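Side-chain contacts in CAIP (PDB 5LBH), which belongs to the Dps-like mini-ferritins, probably takes up and stores iron within a twelve-subunit shell, and promotes the differentiation of macrophages into foam cells: residues A[5-10]-A[104-109]; A[9-14]-A[53-58]; A[15-20]-A[72-77]; A[60-65]-A[117-122]. All coordinates share one frame; numbering follows the deposited sequence.

From the N terminus, helix 4-28 supplies one side of three contacts in turn. Interaction 1 starts first and closes the widest of these loops, bringing 5-10 to 104-109 on helix 89-116. Interaction 2 shares Lys9 and Gln10 with it and closes early, on 53-58 of helix 34-61. The first segment of interaction 3, 15-20, follows directly on 9-14, and the contact closes on the short helix 70-76; it is nested inside interaction 1 and crosses interaction 2. Interaction 4 opens only after interaction 2 has closed. Joining 60-65 to 117-122, it crosses interactions 1 and 3 and ties the end of helix 34-61 to the start of helix 120-144.

Interaction 1: residues A[5-10]-A[104-109]; sequences VELLKQ and LKLFTE
Leu106 meets helix 4-28 through both of its methyl groups. CD1 lies 4.2 Å from CD2 of Leu7, the two leucine side chains crossing at a slant, while CD2 rests 4.3 Å from the CG methylene of Gln10. Between them, Leu7 and Gln10 offer successive turns of one helix face, and the leucine fits against both. The same branched side chain also touches Ile11 and Asp14, so it follows helix 4-28 for more than a turn.

The next side chain, Phe107, is buried and points away from 5-10. The ring packs on Ile11 and also on Lys129, Val130 and Leu133 of helix 120-144. This division of labour is that of the ferritin-like four-helix bundle, in which helices 4-28 and 89-116 run roughly antiparallel: the segment axes make an angle of 157° and approach to 10.0 Å, with Leu7 and Leu106, both partly exposed, the closest pair of CA atoms between the segments (7.3 Å).

Glu109 completes the contact with its carbon atoms. A chi1 of -176° lays its CG beside the carbonyl carbon, which lets CD1 of Leu7 touch both: 3.7 Å to Glu109 C and 3.8 Å to Glu109 CG. Beyond CG the chain bends, and the carboxylate oxygen OE2 accepts a hydrogen bond from NE2 of Gln113, one turn further along.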
loop_
_atom_site.group_PDB
_atom_site.type_symbol
_atom_site.label_atom_id
_atom_site.label_comp_id
_atom_site.label_asym_id
_atom_site.label_seq_id
_atom_site.Cartn_x
_atom_site.Cartn_y
_atom_site.Cartn_z
ATOM N N VAL A 5 19.120 -15.315 -33.561
ATOM C CA VAL A 5 19.240 -16.295 -32.487
ATOM C C VAL A 5 20.695 -16.414 -32.034
ATOM O O VAL A 5 20.976 -16.506 -30.834
ATOM C CB VAL A 5 18.668 -17.652 -32.926
ATOM C CG1 VAL A 5 18.994 -18.727 -31.899
ATOM C CG2 VAL A 5 17.187 -17.545 -33.105
ATOM N N GLU A 6 21.638 -16.386 -32.982
ATOM C CA GLU A 6 23.044 -16.525 -32.616
ATOM C C GLU A 6 23.499 -15.363 -31.743
ATOM O O GLU A 6 24.256 -15.553 -30.789
ATOM C CB GLU A 6 23.907 -16.643 -33.875
ATOM C CG GLU A 6 23.607 -17.901 -34.720
ATOM C CD GLU A 6 24.134 -17.832 -36.176
ATOM O OE1 GLU A 6 23.842 -18.762 -36.973
ATOM O OE2 GLU A 6 24.821 -16.844 -36.537
ATOM N N LEU A 7 23.045 -14.151 -32.045
ATOM C CA LEU A 7 23.418 -13.011 -31.208
ATOM C C LEU A 7 22.751 -13.093 -29.840
ATOM O O LEU A 7 23.367 -12.748 -28.826
ATOM C CB LEU A 7 23.080 -11.700 -31.922
ATOM C CG LEU A 7 24.177 -11.158 -32.843
ATOM C CD1 LEU A 7 23.654 -10.035 -33.707
ATOM C CD2 LEU A 7 25.339 -10.634 -31.999
ATOM N N LEU A 8 21.492 -13.538 -29.797
ATOM C CA LEU A 8 20.792 -13.700 -28.529
ATOM C C LEU A 8 21.495 -14.689 -27.595
ATOM O O LEU A 8 21.620 -14.418 -26.395
ATOM C CB LEU A 8 19.353 -14.139 -28.780
ATOM C CG LEU A 8 18.325 -13.140 -29.313
ATOM C CD1 LEU A 8 17.068 -13.911 -29.719
ATOM C CD2 LEU A 8 17.998 -12.015 -28.321
ATOM N N LYS A 9 21.935 -15.858 -28.102
ATOM C CA LYS A 9 22.581 -16.808 -27.184
ATOM C C LYS A 9 23.970 -16.344 -26.790
ATOM O O LYS A 9 24.452 -16.688 -25.706
ATOM C CB LYS A 9 22.651 -18.237 -27.721
ATOM C CG LYS A 9 21.653 -18.650 -28.729
ATOM C CD LYS A 9 21.616 -20.162 -28.830
ATOM C CE LYS A 9 23.020 -20.739 -28.851
ATOM N NZ LYS A 9 22.984 -22.229 -28.733
ATOM N N GLN A 10 24.627 -15.570 -27.646
ATOM C CA GLN A 10 25.879 -14.952 -27.236
ATOM C C GLN A 10 25.635 -13.986 -26.072
ATOM O O GLN A 10 26.338 -14.029 -25.051
ATOM C CB GLN A 10 26.524 -14.259 -28.444
ATOM C CG GLN A 10 27.846 -13.577 -28.136
ATOM C CD GLN A 10 28.945 -14.567 -27.821
ATOM O OE1 GLN A 10 29.107 -15.572 -28.508
ATOM N NE2 GLN A 10 29.681 -14.307 -26.764
ATOM N N LEU A 104 27.026 -3.058 -25.235
ATOM C CA LEU A 104 26.430 -2.082 -26.145
ATOM C C LEU A 104 26.613 -2.505 -27.604
ATOM O O LEU A 104 25.643 -2.523 -28.376
ATOM C CB LEU A 104 27.011 -0.693 -25.889
ATOM C CG LEU A 104 26.606 0.398 -26.876
ATOM C CD1 LEU A 104 25.142 0.805 -26.725
ATOM C CD2 LEU A 104 27.490 1.601 -26.660
ATOM N N LYS A 105 27.845 -2.889 -27.995
ATOM C CA LYS A 105 28.071 -3.404 -29.352
ATOM C C LYS A 105 27.153 -4.582 -29.651
ATOM O O LYS A 105 26.489 -4.620 -30.692
ATOM C CB LYS A 105 29.525 -3.829 -29.543
ATOM C CG LYS A 105 30.514 -2.725 -29.851
ATOM C CD LYS A 105 31.847 -3.334 -30.288
ATOM C CE LYS A 105 32.573 -4.062 -29.141
ATOM N NZ LYS A 105 33.380 -3.135 -28.284
ATOM N N LEU A 106 27.075 -5.534 -28.718
ATOM C CA LEU A 106 26.281 -6.741 -28.914
ATOM C C LEU A 106 24.804 -6.415 -29.150
ATOM O O LEU A 106 24.193 -6.902 -30.112
ATOM C CB LEU A 106 26.441 -7.629 -27.691
ATOM C CG LEU A 106 26.685 -9.110 -27.859
ATOM C CD1 LEU A 106 27.788 -9.284 -28.887
ATOM C CD2 LEU A 106 27.076 -9.692 -26.502
ATOM N N PHE A 107 24.224 -5.547 -28.315
ATOM C CA PHE A 107 22.816 -5.210 -28.486
ATOM C C PHE A 107 22.591 -4.356 -29.721
ATOM O O PHE A 107 21.552 -4.491 -30.384
ATOM C CB PHE A 107 22.284 -4.490 -27.254
ATOM C CG PHE A 107 21.900 -5.414 -26.158
ATOM C CD1 PHE A 107 20.751 -6.201 -26.269
ATOM C CD2 PHE A 107 22.694 -5.532 -25.026
ATOM C CE1 PHE A 107 20.387 -7.063 -25.252
ATOM C CE2 PHE A 107 22.332 -6.400 -24.008
ATOM C CZ PHE A 107 21.180 -7.164 -24.124
ATOM N N THR A 108 23.554 -3.501 -30.062
ATOM C CA THR A 108 23.439 -2.730 -31.293
ATOM C C THR A 108 23.397 -3.641 -32.509
ATOM O O THR A 108 22.538 -3.487 -33.381
ATOM C CB THR A 108 24.597 -1.743 -31.405
ATOM O OG1 THR A 108 24.650 -0.941 -30.218
ATOM C CG2 THR A 108 24.449 -0.877 -32.638
ATOM N N GLU A 109 24.304 -4.612 -32.578
ATOM C CA GLU A 109 24.304 -5.473 -33.746
ATOM C C GLU A 109 23.065 -6.363 -33.774
ATOM O O GLU A 109 22.522 -6.630 -34.847
ATOM C CB GLU A 109 25.601 -6.277 -33.799
ATOM C CG GLU A 109 25.731 -7.134 -35.063
ATOM C CD GLU A 109 25.588 -6.315 -36.380
ATOM O OE1 GLU A 109 25.932 -5.101 -36.381
ATOM O OE2 GLU A 109 25.121 -6.898 -37.393
#

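Interaction 2: residues A[9-14]-A[53-58]; sequences KQIQAD and DDVAER. With FE (Fe (III) ion), chain M.
With chi1 at 82°, Val55 places CG1 between its own backbone N and carbonyl carbon, and its two methyl groups fork towards neighbouring residues of helix 4-28. Gln12 answers with CG anti to its backbone N (chi1 -172°) and an extended chain, which carries its amide across to Ala56. This is the packing of two sequential antiparallel helices of a ferritin-like four-helix bundle, here at an angle of 150° and with the segment axes 8.8 Å apart.

The fork has one prong for each partner. CG1 of Val55 lies 3.7 Å from CB of Gln12, and CG2 of Val55 lies 4.0 Å from CG2 of Ile11; both pairs are buried. Further out, NE2 of Gln12 passes 3.9 Å from CB of Ala56, and the amide is held there by a hydrogen bond from NE2 to the carbonyl oxygen of Tyr67.

Helix 34-61 thus turns one face to helix 4-28 and another to metal. Asp53 and Glu57, one turn apart, bind iron together with His26 of a neighbouring subunit, an intersubunit site like the ferroxidase centre of Dps proteins. Each carboxylate uses a single oxygen, Asp53 OD2 at 2.4 Å from the iron and Glu57 OE1 at 2.2 Å. The second oxygens have other partners: OD1 of Asp53 accepts from NE1 of Trp27 in the subunit that supplies His26, whereas OE2 of Glu57, 3.4 Å from the iron, forms a salt bridge with NZ of Lys135 of a third subunit.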
loop_
_atom_site.group_PDB
_atom_site.type_symbol
_atom_site.label_atom_id
_atom_site.label_comp_id
_atom_site.label_asym_id
_atom_site.label_seq_id
_atom_site.Cartn_x
_atom_site.Cartn_y
_atom_site.Cartn_z
ATOM N N LYS A 9 21.935 -15.858 -28.102
ATOM C CA LYS A 9 22.581 -16.808 -27.184
ATOM C C LYS A 9 23.970 -16.344 -26.790
ATOM O O LYS A 9 24.452 -16.688 -25.706
ATOM C CB LYS A 9 22.651 -18.237 -27.721
ATOM C CG LYS A 9 21.653 -18.650 -28.729
ATOM C CD LYS A 9 21.616 -20.162 -28.830
ATOM C CE LYS A 9 23.020 -20.739 -28.851
ATOM N NZ LYS A 9 22.984 -22.229 -28.733
ATOM N N GLN A 10 24.627 -15.570 -27.646
ATOM C CA GLN A 10 25.879 -14.952 -27.236
ATOM C C GLN A 10 25.635 -13.986 -26.072
ATOM O O GLN A 10 26.338 -14.029 -25.051
ATOM C CB GLN A 10 26.524 -14.259 -28.444
ATOM C CG GLN A 10 27.846 -13.577 -28.136
ATOM C CD GLN A 10 28.945 -14.567 -27.821
ATOM O OE1 GLN A 10 29.107 -15.572 -28.508
ATOM N NE2 GLN A 10 29.681 -14.307 -26.764
ATOM N N ILE A 11 24.606 -13.139 -26.187
ATOM C CA ILE A 11 24.218 -12.273 -25.070
ATOM C C ILE A 11 23.925 -13.111 -23.821
ATOM O O ILE A 11 24.310 -12.753 -22.702
ATOM C CB ILE A 11 22.993 -11.424 -25.464
ATOM C CG1 ILE A 11 23.300 -10.517 -26.671
ATOM C CG2 ILE A 11 22.505 -10.625 -24.268
ATOM C CD1 ILE A 11 22.507 -9.297 -26.758
ATOM N N GLN A 12 23.232 -14.239 -24.000
ATOM C CA GLN A 12 22.904 -15.110 -22.882
ATOM C C GLN A 12 24.165 -15.588 -22.164
ATOM O O GLN A 12 24.273 -15.482 -20.935
ATOM C CB GLN A 12 22.076 -16.296 -23.378
ATOM C CG GLN A 12 21.529 -17.162 -22.264
ATOM C CD GLN A 12 21.103 -18.540 -22.727
ATOM O OE1 GLN A 12 21.174 -18.861 -23.906
ATOM N NE2 GLN A 12 20.663 -19.368 -21.790
ATOM N N ALA A 13 25.138 -16.106 -22.923
ATOM C CA ALA A 13 26.341 -16.656 -22.308
ATOM C C ALA A 13 27.148 -15.576 -21.594
ATOM O O ALA A 13 27.647 -15.795 -20.482
ATOM C CB ALA A 13 27.191 -17.371 -23.358
ATOM N N ASP A 14 27.302 -14.410 -22.221
ATOM C CA ASP A 14 28.050 -13.349 -21.564
ATOM C C ASP A 14 27.296 -12.802 -20.358
ATOM O O ASP A 14 27.934 -12.375 -19.384
ATOM C CB ASP A 14 28.383 -12.239 -22.560
ATOM C CG ASP A 14 29.370 -12.691 -23.639
ATOM O OD1 ASP A 14 30.419 -13.322 -23.332
ATOM O OD2 ASP A 14 29.083 -12.408 -24.817
ATOM N N ASP A 53 17.281 -14.307 -18.585
ATOM C CA ASP A 53 16.015 -15.011 -18.764
ATOM C C ASP A 53 15.229 -14.477 -19.969
ATOM O O ASP A 53 14.635 -15.264 -20.716
ATOM C CB ASP A 53 15.201 -14.920 -17.472
ATOM C CG ASP A 53 13.965 -15.811 -17.485
ATOM O OD1 ASP A 53 14.059 -16.979 -17.943
ATOM O OD2 ASP A 53 12.903 -15.351 -17.000
ATOM N N ASP A 54 15.207 -13.146 -20.170
ATOM C CA ASP A 54 14.492 -12.564 -21.309
ATOM C C ASP A 54 15.043 -13.091 -22.617
ATOM O O ASP A 54 14.294 -13.541 -23.491
ATOM C CB ASP A 54 14.636 -11.044 -21.336
ATOM C CG ASP A 54 13.989 -10.367 -20.172
ATOM O OD1 ASP A 54 14.398 -9.213 -19.876
ATOM O OD2 ASP A 54 13.079 -10.979 -19.574
ATOM N N VAL A 55 16.367 -13.022 -22.760
ATOM C CA VAL A 55 17.047 -13.365 -24.000
ATOM C C VAL A 55 16.910 -14.862 -24.308
ATOM O O VAL A 55 16.691 -15.255 -25.464
ATOM C CB VAL A 55 18.505 -12.867 -23.897
ATOM C CG1 VAL A 55 19.410 -13.805 -23.156
ATOM C CG2 VAL A 55 19.037 -12.469 -25.226
ATOM N N ALA A 56 17.002 -15.717 -23.281
ATOM C CA ALA A 56 16.788 -17.149 -23.479
ATOM C C ALA A 56 15.369 -17.430 -23.945
ATOM O O ALA A 56 15.149 -18.287 -24.804
ATOM C CB ALA A 56 17.052 -17.922 -22.187
ATOM N N GLU A 57 14.387 -16.763 -23.330
ATOM C CA GLU A 57 12.995 -16.962 -23.708
ATOM C C GLU A 57 12.691 -16.411 -25.090
ATOM O O GLU A 57 11.855 -16.972 -25.805
ATOM C CB GLU A 57 12.084 -16.337 -22.663
ATOM C CG GLU A 57 11.813 -17.299 -21.529
ATOM C CD GLU A 57 11.109 -16.673 -20.350
ATOM O OE1 GLU A 57 11.127 -17.318 -19.282
ATOM O OE2 GLU A 57 10.521 -15.566 -20.480
ATOM N N ARG A 58 13.386 -15.361 -25.515
ATOM C CA ARG A 58 13.131 -14.881 -26.863
ATOM C C ARG A 58 13.622 -15.891 -27.898
ATOM O O ARG A 58 12.930 -16.153 -28.887
ATOM C CB ARG A 58 13.779 -13.513 -27.062
ATOM C CG ARG A 58 13.596 -12.987 -28.456
ATOM C CD ARG A 58 12.126 -12.676 -28.722
ATOM N NE ARG A 58 11.904 -12.141 -30.066
ATOM C CZ ARG A 58 10.761 -12.270 -30.737
ATOM N NH1 ARG A 58 9.730 -12.920 -30.194
ATOM N NH2 ARG A 58 10.652 -11.760 -31.955
HETATM FE FE FE M . 10.827 -16.616 -17.230
#

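Interaction 3: residues A[15-20]-A[72-77]; sequences ASVFYV and DMLKAA
Val17, Ser16 and Met73 account for most of the surface lost where helix 4-28 meets the short helix 70-76. Val17 works through one branch. Its chi1 of 172° sets CG2 on the flank beside the backbone nitrogen, directed at the end of the short helix. CG2 of Val17 reaches CB of Ala77 at 3.5 Å and, more loosely, CD2 of Leu74 at 4.4 Å, so a single methyl is met by two residues of 72-77. Ala77 is the first residue to leave helical geometry, yet its backbone N is still bonded to O of Met73 at 2.9 Å, and its CB points toward 15-20.

Ser16 meets the other end of the contact. Its hydroxyl is engaged with the carbonyl oxygen of Ala13, one turn back on its own helix, and Met73 packs over it: OG of Ser16 is 3.6 Å from SD of Met73 and 3.7 Å from CB of Met73. The methionine chain is extended beyond CG (chi2 179°), so it runs past the serine instead of curling back. It then lies among Gln12, Phe52 and Tyr67, and it also touches Val20 of a neighbouring subunit. Leu74 packs against Leu74 of that same subunit, and the ring of Tyr19 meets that of Tyr19 of the same neighbouring subunit, their planes nearly parallel. A short helix inserted in the long connection between the second and third bundle helices, placed at the dimer interface, is a hallmark of the Dps branch of the ferritin-like fold.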
loop_
_atom_site.group_PDB
_atom_site.type_symbol
_atom_site.label_atom_id
_atom_site.label_comp_id
_atom_site.label_asym_id
_atom_site.label_seq_id
_atom_site.Cartn_x
_atom_site.Cartn_y
_atom_site.Cartn_z
ATOM N N ALA A 15 25.949 -12.789 -20.402
ATOM C CA ALA A 15 25.183 -12.361 -19.226
ATOM C C ALA A 15 25.444 -13.279 -18.039
ATOM O O ALA A 15 25.607 -12.806 -16.908
ATOM C CB ALA A 15 23.683 -12.298 -19.515
ATOM N N SER A 16 25.477 -14.597 -18.266
ATOM C CA SER A 16 25.668 -15.495 -17.128
ATOM C C SER A 16 27.063 -15.347 -16.533
ATOM O O SER A 16 27.224 -15.457 -15.317
ATOM C CB SER A 16 25.385 -16.960 -17.502
ATOM O OG SER A 16 26.356 -17.517 -18.362
ATOM N N VAL A 17 28.075 -15.083 -17.362
ATOM C CA VAL A 17 29.418 -14.863 -16.829
ATOM C C VAL A 17 29.499 -13.523 -16.109
ATOM O O VAL A 17 30.069 -13.424 -15.022
ATOM C CB VAL A 17 30.460 -14.985 -17.955
ATOM C CG1 VAL A 17 31.847 -14.555 -17.470
ATOM C CG2 VAL A 17 30.481 -16.434 -18.480
ATOM N N PHE A 18 28.912 -12.474 -16.693
ATOM C CA PHE A 18 28.914 -11.161 -16.052
ATOM C C PHE A 18 28.151 -11.206 -14.734
ATOM O O PHE A 18 28.551 -10.569 -13.744
ATOM C CB PHE A 18 28.294 -10.132 -16.996
ATOM C CG PHE A 18 28.490 -8.716 -16.559
ATOM C CD1 PHE A 18 27.405 -7.907 -16.241
ATOM C CD2 PHE A 18 29.769 -8.179 -16.472
ATOM C CE1 PHE A 18 27.599 -6.587 -15.836
ATOM C CE2 PHE A 18 29.964 -6.863 -16.065
ATOM C CZ PHE A 18 28.880 -6.065 -15.747
ATOM N N TYR A 19 27.060 -11.978 -14.704
ATOM C CA TYR A 19 26.284 -12.142 -13.484
ATOM C C TYR A 19 27.167 -12.584 -12.318
ATOM O O TYR A 19 27.094 -12.018 -11.219
ATOM C CB TYR A 19 25.163 -13.146 -13.755
ATOM C CG TYR A 19 24.315 -13.518 -12.575
ATOM C CD1 TYR A 19 24.463 -14.755 -11.963
ATOM C CD2 TYR A 19 23.323 -12.654 -12.097
ATOM C CE1 TYR A 19 23.686 -15.114 -10.906
ATOM C CE2 TYR A 19 22.528 -13.011 -11.017
ATOM C CZ TYR A 19 22.722 -14.242 -10.426
ATOM O OH TYR A 19 21.957 -14.633 -9.360
ATOM N N VAL A 20 28.034 -13.572 -12.551
ATOM C CA VAL A 20 28.893 -14.064 -11.479
ATOM C C VAL A 20 30.034 -13.088 -11.208
ATOM O O VAL A 20 30.386 -12.846 -10.050
ATOM C CB VAL A 20 29.408 -15.483 -11.800
ATOM C CG1 VAL A 20 30.485 -15.887 -10.825
ATOM C CG2 VAL A 20 28.266 -16.490 -11.713
ATOM N N ASP A 72 28.340 -25.147 -21.461
ATOM C CA ASP A 72 28.206 -24.537 -22.787
ATOM C C ASP A 72 28.335 -23.022 -22.740
ATOM O O ASP A 72 28.936 -22.430 -23.644
ATOM C CB ASP A 72 26.864 -24.907 -23.409
ATOM C CG ASP A 72 26.805 -26.341 -23.828
ATOM O OD1 ASP A 72 27.882 -26.985 -23.898
ATOM O OD2 ASP A 72 25.678 -26.833 -24.028
ATOM N N MET A 73 27.801 -22.381 -21.685
ATOM C CA MET A 73 27.844 -20.921 -21.607
ATOM C C MET A 73 29.262 -20.427 -21.383
ATOM O O MET A 73 29.652 -19.380 -21.908
ATOM C CB MET A 73 26.941 -20.428 -20.486
ATOM C CG MET A 73 25.554 -20.964 -20.614
ATOM S SD MET A 73 24.470 -20.443 -19.297
ATOM C CE MET A 73 23.008 -21.384 -19.735
ATOM N N LEU A 74 30.048 -21.174 -20.608
ATOM C CA LEU A 74 31.439 -20.801 -20.394
ATOM C C LEU A 74 32.227 -20.850 -21.692
ATOM O O LEU A 74 33.077 -19.989 -21.942
ATOM C CB LEU A 74 32.065 -21.718 -19.350
ATOM C CG LEU A 74 32.066 -21.187 -17.934
ATOM C CD1 LEU A 74 32.592 -22.245 -16.994
ATOM C CD2 LEU A 74 32.979 -19.972 -17.926
ATOM N N LYS A 75 31.951 -21.829 -22.545
ATOM C CA LYS A 75 32.736 -21.901 -23.766
ATOM C C LYS A 75 32.284 -20.857 -24.790
ATOM O O LYS A 75 33.109 -20.382 -25.580
ATOM C CB LYS A 75 32.718 -23.335 -24.313
ATOM C CG LYS A 75 33.689 -24.240 -23.562
ATOM C CD LYS A 75 33.267 -24.529 -22.145
ATOM C CE LYS A 75 34.303 -25.017 -21.243
ATOM N NZ LYS A 75 35.316 -24.086 -20.886
ATOM N N ALA A 76 31.019 -20.422 -24.746
ATOM C CA ALA A 76 30.561 -19.381 -25.668
ATOM C C ALA A 76 30.902 -17.972 -25.196
ATOM O O ALA A 76 31.015 -17.061 -26.029
ATOM C CB ALA A 76 29.058 -19.490 -25.898
ATOM N N ALA A 77 31.097 -17.774 -23.899
ATOM C CA ALA A 77 31.237 -16.427 -23.374
ATOM C C ALA A 77 32.511 -15.786 -23.898
ATOM O O ALA A 77 33.565 -16.422 -23.959
ATOM C CB ALA A 77 31.263 -16.456 -21.852
#

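Interaction 4: residues A[60-65]-A[117-122]; sequences LQLGEM and QGDKVS
Leu62 brings its branched end against a polar pair, Asp119 and Ser122, the leucine and the aspartate coming from opposite directions. CD1 of Leu62 is 3.7 Å from OD1 of Asp119 and 3.9 Å from OG of Ser122, and CD2 of Leu62 also lies 3.9 Å from OD1 of Asp119. No hydrogen bond crosses between the segments; the leucine methyls lie against a polar network made within 117-122 and by Arg58.

That network fixes the carboxylate. Asp119 is the N-cap of helix 120-144. OD2 of Asp119 accepts from the backbone N of Ser122 at 3.2 Å in a nearly straight bond (168°), while OD1 of Asp119 takes the hydroxyl OG of Ser122 at 2.9 Å. Both donors stand above the carboxylate plane. In the next shell, Arg58 joins the two helices: its NH2 makes a salt bridge to OD2 of Asp119, and its NE donates to OG of Ser122. The serine hydroxyl is therefore both donor and acceptor, and the capping aspartate is probably further stabilised as a carboxylate by the guanidinium. Next to the cap, Lys120 forms a salt bridge to Asp115 of a neighbouring subunit.

The backbones that present these groups turn sharply. Gly63 and Gly118, both with positive phi, are the C-prime residues of Schellman motifs ending helices 34-61 and 89-116. At this end of the bundle, Val4 of helix 4-28 packs on both Leu62 and Asp119, and Ala114 of helix 89-116 touches Asp119 and Ser122.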
loop_
_atom_site.group_PDB
_atom_site.type_symbol
_atom_site.label_atom_id
_atom_site.label_comp_id
_atom_site.label_asym_id
_atom_site.label_seq_id
_atom_site.Cartn_x
_atom_site.Cartn_y
_atom_site.Cartn_z
ATOM N N LEU A 60 13.551 -18.982 -27.542
ATOM C CA LEU A 60 12.615 -20.086 -27.544
ATOM C C LEU A 60 11.377 -19.750 -28.381
ATOM O O LEU A 60 10.956 -20.546 -29.226
ATOM C CB LEU A 60 12.266 -20.388 -26.089
ATOM C CG LEU A 60 12.137 -21.761 -25.424
ATOM C CD1 LEU A 60 13.156 -22.761 -25.811
ATOM C CD2 LEU A 60 12.247 -21.540 -23.958
ATOM N N GLN A 61 10.837 -18.542 -28.234
ATOM C CA GLN A 61 9.684 -18.160 -29.039
ATOM C C GLN A 61 10.036 -17.967 -30.515
ATOM O O GLN A 61 9.125 -17.914 -31.347
ATOM C CB GLN A 61 8.964 -16.962 -28.397
ATOM C CG GLN A 61 9.821 -15.810 -28.034
ATOM C CD GLN A 61 9.259 -15.004 -26.880
ATOM O OE1 GLN A 61 9.238 -13.781 -26.924
ATOM N NE2 GLN A 61 8.837 -15.679 -25.836
ATOM N N LEU A 62 11.314 -17.797 -30.862
ATOM C CA LEU A 62 11.741 -17.831 -32.263
ATOM C C LEU A 62 12.024 -19.254 -32.747
ATOM O O LEU A 62 12.639 -19.431 -33.807
ATOM C CB LEU A 62 12.965 -16.939 -32.489
ATOM C CG LEU A 62 12.698 -15.449 -32.273
ATOM C CD1 LEU A 62 13.981 -14.580 -32.147
ATOM C CD2 LEU A 62 11.814 -14.986 -33.421
ATOM N N GLY A 63 11.696 -20.262 -31.937
ATOM C CA GLY A 63 11.783 -21.647 -32.360
ATOM C C GLY A 63 13.145 -22.286 -32.244
ATOM O O GLY A 63 13.444 -23.226 -32.989
ATOM N N GLU A 64 13.983 -21.825 -31.321
ATOM C CA GLU A 64 15.291 -22.431 -31.165
ATOM C C GLU A 64 15.533 -22.727 -29.705
ATOM O O GLU A 64 14.723 -22.395 -28.840
ATOM C CB GLU A 64 16.379 -21.506 -31.707
ATOM C CG GLU A 64 16.042 -20.999 -33.089
ATOM C CD GLU A 64 16.756 -21.733 -34.182
ATOM O OE1 GLU A 64 16.144 -22.669 -34.750
ATOM O OE2 GLU A 64 17.923 -21.372 -34.472
ATOM N N MET A 65 16.685 -23.313 -29.427
ATOM C CA MET A 65 17.059 -23.648 -28.064
ATOM C C MET A 65 18.184 -22.729 -27.636
ATOM O O MET A 65 19.157 -22.560 -28.383
ATOM C CB MET A 65 17.518 -25.105 -27.933
ATOM C CG MET A 65 16.475 -26.196 -28.189
ATOM S SD MET A 65 17.192 -27.477 -29.247
ATOM C CE MET A 65 18.673 -27.935 -28.328
ATOM N N GLN A 117 15.710 -8.606 -40.672
ATOM C CA GLN A 117 14.814 -9.737 -40.858
ATOM C C GLN A 117 13.359 -9.381 -40.589
ATOM O O GLN A 117 12.510 -10.275 -40.561
ATOM C CB GLN A 117 15.222 -10.899 -39.947
ATOM C CG GLN A 117 16.607 -11.459 -40.163
ATOM C CD GLN A 117 16.923 -12.545 -39.145
ATOM O OE1 GLN A 117 16.020 -13.014 -38.433
ATOM N NE2 GLN A 117 18.203 -12.955 -39.061
ATOM N N GLY A 118 13.044 -8.109 -40.385
ATOM C CA GLY A 118 11.672 -7.823 -40.036
ATOM C C GLY A 118 11.278 -8.284 -38.654
ATOM O O GLY A 118 10.084 -8.341 -38.351
ATOM N N ASP A 119 12.252 -8.643 -37.814
ATOM C CA ASP A 119 12.001 -9.043 -36.432
ATOM C C ASP A 119 12.053 -7.792 -35.559
ATOM O O ASP A 119 13.018 -7.534 -34.835
ATOM C CB ASP A 119 13.026 -10.085 -35.996
ATOM C CG ASP A 119 12.749 -10.637 -34.630
ATOM O OD1 ASP A 119 13.486 -11.542 -34.198
ATOM O OD2 ASP A 119 11.823 -10.158 -33.960
ATOM N N LYS A 120 10.964 -7.025 -35.601
ATOM C CA LYS A 120 10.939 -5.745 -34.902
ATOM C C LYS A 120 10.785 -5.892 -33.396
ATOM O O LYS A 120 11.217 -4.998 -32.665
ATOM C CB LYS A 120 9.852 -4.833 -35.499
ATOM C CG LYS A 120 10.114 -4.564 -36.981
ATOM C CD LYS A 120 9.102 -3.655 -37.659
ATOM C CE LYS A 120 8.106 -4.450 -38.492
ATOM N NZ LYS A 120 7.523 -3.586 -39.564
ATOM N N VAL A 121 10.205 -7.002 -32.927
ATOM C CA VAL A 121 10.081 -7.260 -31.491
ATOM C C VAL A 121 11.454 -7.426 -30.843
ATOM O O VAL A 121 11.728 -6.845 -29.790
ATOM C CB VAL A 121 9.204 -8.501 -31.239
ATOM C CG1 VAL A 121 9.102 -8.757 -29.757
ATOM C CG2 VAL A 121 7.805 -8.309 -31.819
ATOM N N SER A 122 12.318 -8.266 -31.431
ATOM C CA SER A 122 13.673 -8.421 -30.912
ATOM C C SER A 122 14.447 -7.105 -31.001
ATOM O O SER A 122 15.193 -6.743 -30.079
ATOM C CB SER A 122 14.414 -9.507 -31.689
ATOM O OG SER A 122 13.895 -10.788 -31.452
#